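Local coordinates for protein serine Proteinase Inhibitor (SERPIN), Chain B (Thermobifida fusca, PDB 1MTP) that is the C-terminal portion of a serpin, which probably inhibits serine proteases by trapping them after cleavage of its reactive-centre loop, at residues V13-V21 with F29-H37. Numbering follows the deposited sequence.
Sequences VDRPFHIVV and FLGSIADPH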
loop_
_atom_site.group_PDB
_atom_site.type_symbol
_atom_site.label_atom_id
_atom_site.label_comp_id
_atom_site.label_asym_id
_atom_site.label_seq_id
_atom_site.Cartn_x
_atom_site.Cartn_y
_atom_site.Cartn_z
ATOM N N VAL B 13 -19.617 5.011 10.746
ATOM C CA VAL B 13 -18.312 5.535 10.361
ATOM C C VAL B 13 -18.530 6.962 9.863
ATOM O O VAL B 13 -18.430 7.248 8.669
ATOM C CB VAL B 13 -17.693 4.641 9.264
ATOM C CG1 VAL B 13 -16.252 5.039 9.013
ATOM C CG2 VAL B 13 -17.771 3.181 9.691
ATOM N N ASP B 14 -18.829 7.848 10.810
ATOM C CA ASP B 14 -19.137 9.244 10.521
ATOM C C ASP B 14 -18.074 10.277 10.885
ATOM O O ASP B 14 -18.379 11.465 11.027
ATOM C CB ASP B 14 -20.451 9.617 11.206
ATOM C CG ASP B 14 -20.449 9.282 12.684
ATOM O OD1 ASP B 14 -19.375 9.378 13.312
ATOM O OD2 ASP B 14 -21.521 8.933 13.225
ATOM N N ARG B 15 -16.836 9.822 11.048
ATOM C CA ARG B 15 -15.711 10.695 11.364
ATOM C C ARG B 15 -14.451 9.966 10.897
ATOM O O ARG B 15 -14.527 8.793 10.529
ATOM C CB ARG B 15 -15.669 11.015 12.868
ATOM C CG ARG B 15 -15.717 9.829 13.821
ATOM C CD ARG B 15 -15.720 10.343 15.264
ATOM N NE ARG B 15 -16.033 9.310 16.246
ATOM C CZ ARG B 15 -15.156 8.439 16.738
ATOM N NH1 ARG B 15 -13.890 8.468 16.345
ATOM N NH2 ARG B 15 -15.551 7.537 17.626
ATOM N N PRO B 16 -13.286 10.639 10.892
ATOM C CA PRO B 16 -12.055 9.979 10.437
ATOM C C PRO B 16 -11.894 8.537 10.900
ATOM O O PRO B 16 -12.024 8.228 12.083
ATOM C CB PRO B 16 -10.961 10.903 10.957
ATOM C CG PRO B 16 -11.607 12.250 10.819
ATOM C CD PRO B 16 -12.984 11.988 11.405
ATOM N N PHE B 17 -11.603 7.658 9.946
ATOM C CA PHE B 17 -11.451 6.239 10.233
ATOM C C PHE B 17 -10.245 5.642 9.528
ATOM O O PHE B 17 -9.577 6.311 8.742
ATOM C CB PHE B 17 -12.708 5.475 9.803
ATOM C CG PHE B 17 -13.048 5.624 8.341
ATOM C CD1 PHE B 17 -13.704 6.760 7.870
ATOM C CD2 PHE B 17 -12.734 4.612 7.437
ATOM C CE1 PHE B 17 -14.049 6.882 6.524
ATOM C CE2 PHE B 17 -13.073 4.726 6.085
ATOM C CZ PHE B 17 -13.733 5.862 5.630
ATOM N N HIS B 18 -9.971 4.376 9.817
ATOM C CA HIS B 18 -8.853 3.691 9.190
ATOM C C HIS B 18 -9.372 2.443 8.495
ATOM O O HIS B 18 -10.335 1.819 8.945
ATOM C CB HIS B 18 -7.801 3.336 10.240
ATOM C CG HIS B 18 -7.345 4.515 11.040
ATOM N ND1 HIS B 18 -8.000 4.943 12.175
ATOM C CD2 HIS B 18 -6.341 5.399 10.830
ATOM C CE1 HIS B 18 -7.418 6.041 12.628
ATOM N NE2 HIS B 18 -6.410 6.338 11.829
ATOM N N ILE B 19 -8.739 2.089 7.387
ATOM C CA ILE B 19 -9.166 0.935 6.625
ATOM C C ILE B 19 -7.967 0.072 6.258
ATOM O O ILE B 19 -6.910 0.580 5.881
ATOM C CB ILE B 19 -9.941 1.395 5.359
ATOM C CG1 ILE B 19 -10.494 0.188 4.602
ATOM C CG2 ILE B 19 -9.043 2.237 4.472
ATOM C CD1 ILE B 19 -11.507 0.572 3.531
ATOM N N VAL B 20 -8.140 -1.238 6.394
ATOM C CA VAL B 20 -7.082 -2.193 6.102
ATOM C C VAL B 20 -7.585 -3.241 5.117
ATOM O O VAL B 20 -8.447 -4.046 5.460
ATOM C CB VAL B 20 -6.630 -2.928 7.389
ATOM C CG1 VAL B 20 -5.421 -3.807 7.095
ATOM C CG2 VAL B 20 -6.316 -1.924 8.488
ATOM N N VAL B 21 -7.066 -3.218 3.892
ATOM C CA VAL B 21 -7.455 -4.211 2.891
ATOM C C VAL B 21 -6.346 -5.251 2.957
ATOM O O VAL B 21 -5.186 -4.950 2.675
ATOM C CB VAL B 21 -7.521 -3.600 1.473
ATOM C CG1 VAL B 21 -7.945 -4.663 0.468
ATOM C CG2 VAL B 21 -8.503 -2.438 1.453
ATOM N N PHE B 29 -3.710 -2.494 1.077
ATOM C CA PHE B 29 -3.981 -1.063 1.150
ATOM C C PHE B 29 -4.217 -0.669 2.593
ATOM O O PHE B 29 -4.924 -1.360 3.331
ATOM C CB PHE B 29 -5.205 -0.705 0.295
ATOM C CG PHE B 29 -4.993 -0.939 -1.166
ATOM C CD1 PHE B 29 -4.258 -0.033 -1.927
ATOM C CD2 PHE B 29 -5.446 -2.106 -1.767
ATOM C CE1 PHE B 29 -3.973 -0.292 -3.264
ATOM C CE2 PHE B 29 -5.166 -2.374 -3.104
ATOM C CZ PHE B 29 -4.425 -1.464 -3.852
ATOM N N LEU B 30 -3.607 0.441 2.995
ATOM C CA LEU B 30 -3.742 0.941 4.352
ATOM C C LEU B 30 -4.096 2.409 4.240
ATOM O O LEU B 30 -3.355 3.195 3.645
ATOM C CB LEU B 30 -2.427 0.771 5.117
ATOM C CG LEU B 30 -2.444 1.164 6.600
ATOM C CD1 LEU B 30 -3.489 0.355 7.350
ATOM C CD2 LEU B 30 -1.069 0.923 7.198
ATOM N N GLY B 31 -5.240 2.782 4.793
ATOM C CA GLY B 31 -5.626 4.167 4.707
ATOM C C GLY B 31 -6.239 4.741 5.957
ATOM O O GLY B 31 -6.753 4.028 6.823
ATOM N N SER B 32 -6.134 6.060 6.050
ATOM C CA SER B 32 -6.717 6.842 7.124
ATOM C C SER B 32 -7.525 7.834 6.296
ATOM O O SER B 32 -6.960 8.647 5.561
ATOM C CB SER B 32 -5.637 7.551 7.940
ATOM O OG SER B 32 -4.903 6.614 8.713
ATOM N N ILE B 33 -8.846 7.735 6.396
ATOM C CA ILE B 33 -9.749 8.568 5.614
ATOM C C ILE B 33 -10.375 9.664 6.463
ATOM O O ILE B 33 -10.974 9.385 7.503
ATOM C CB ILE B 33 -10.856 7.688 4.992
ATOM C CG1 ILE B 33 -10.226 6.450 4.335
ATOM C CG2 ILE B 33 -11.658 8.488 3.980
ATOM C CD1 ILE B 33 -9.201 6.758 3.253
ATOM N N ALA B 34 -10.242 10.911 6.016
ATOM C CA ALA B 34 -10.770 12.042 6.773
ATOM C C ALA B 34 -11.813 12.897 6.060
ATOM O O ALA B 34 -12.628 13.544 6.713
ATOM C CB ALA B 34 -9.618 12.922 7.230
ATOM N N ASP B 35 -11.786 12.911 4.731
ATOM C CA ASP B 35 -12.733 13.716 3.961
ATOM C C ASP B 35 -13.184 12.904 2.747
ATOM O O ASP B 35 -12.636 13.046 1.658
ATOM C CB ASP B 35 -12.049 15.009 3.505
ATOM C CG ASP B 35 -13.038 16.121 3.205
ATOM O OD1 ASP B 35 -14.015 15.867 2.477
ATOM O OD2 ASP B 35 -12.828 17.252 3.697
ATOM N N PRO B 36 -14.206 12.051 2.924
ATOM C CA PRO B 36 -14.763 11.183 1.875
ATOM C C PRO B 36 -15.198 11.856 0.575
ATOM O O PRO B 36 -16.091 12.708 0.572
ATOM C CB PRO B 36 -15.947 10.509 2.573
ATOM C CG PRO B 36 -15.580 10.553 4.020
ATOM C CD PRO B 36 -14.986 11.922 4.167
ATOM N N HIS B 37 -14.561 11.465 -0.527
ATOM C CA HIS B 37 -14.911 11.983 -1.847
ATOM C C HIS B 37 -15.726 10.879 -2.518
ATOM O O HIS B 37 -15.251 9.753 -2.678
ATOM C CB HIS B 37 -13.654 12.294 -2.665
ATOM C CG HIS B 37 -13.944 12.856 -4.023
ATOM N ND1 HIS B 37 -14.352 12.074 -5.082
ATOM C CD2 HIS B 37 -13.916 14.129 -4.484
ATOM C CE1 HIS B 37 -14.564 12.840 -6.137
ATOM N NE2 HIS B 37 -14.306 14.091 -5.801
#
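Phe17 and Ile33 open the paired stretch of an antiparallel beta hairpin, a worked example of how one strand pair can make close contact on one face and less on the other. Six backbone hydrogen bonds join 17-21 to 29-33; they run from 2.8 Å for Ile33 N with Phe17 O up to 3.3 Å for Phe29 N with Val21 O. The tight side carries Phe17, Ile19, Val21, Phe29 and Ile33. With chi1 at 58°, Phe17 CG lies between the backbone N and the carbonyl carbon, which turns the ring onto Ile33, one face lying under Ile33 CB in a CH-pi contact, 3.8 Å from the ring centroid; Val13 CG1 packs on the opposite face. Replacing Phe17 by an alanine removes the ring, which would probably leave a gap between Ile33 CB and Val13 CG1. Gly31 is paired with Ile19, whose CG2 lies 3.7 Å from Gly31 O. The face of His18, Val20, Leu30 and Ser32 makes less contact between the strands yet stays buried, and Ser32 OG bonds to a polar side chain of the other chain, whose strand continues the sheet. Within the hairpin, on this looser face, Val20 and Leu30 lie side by side, Val20 CG2 meeting Leu30 CD1 at 3.8 Å.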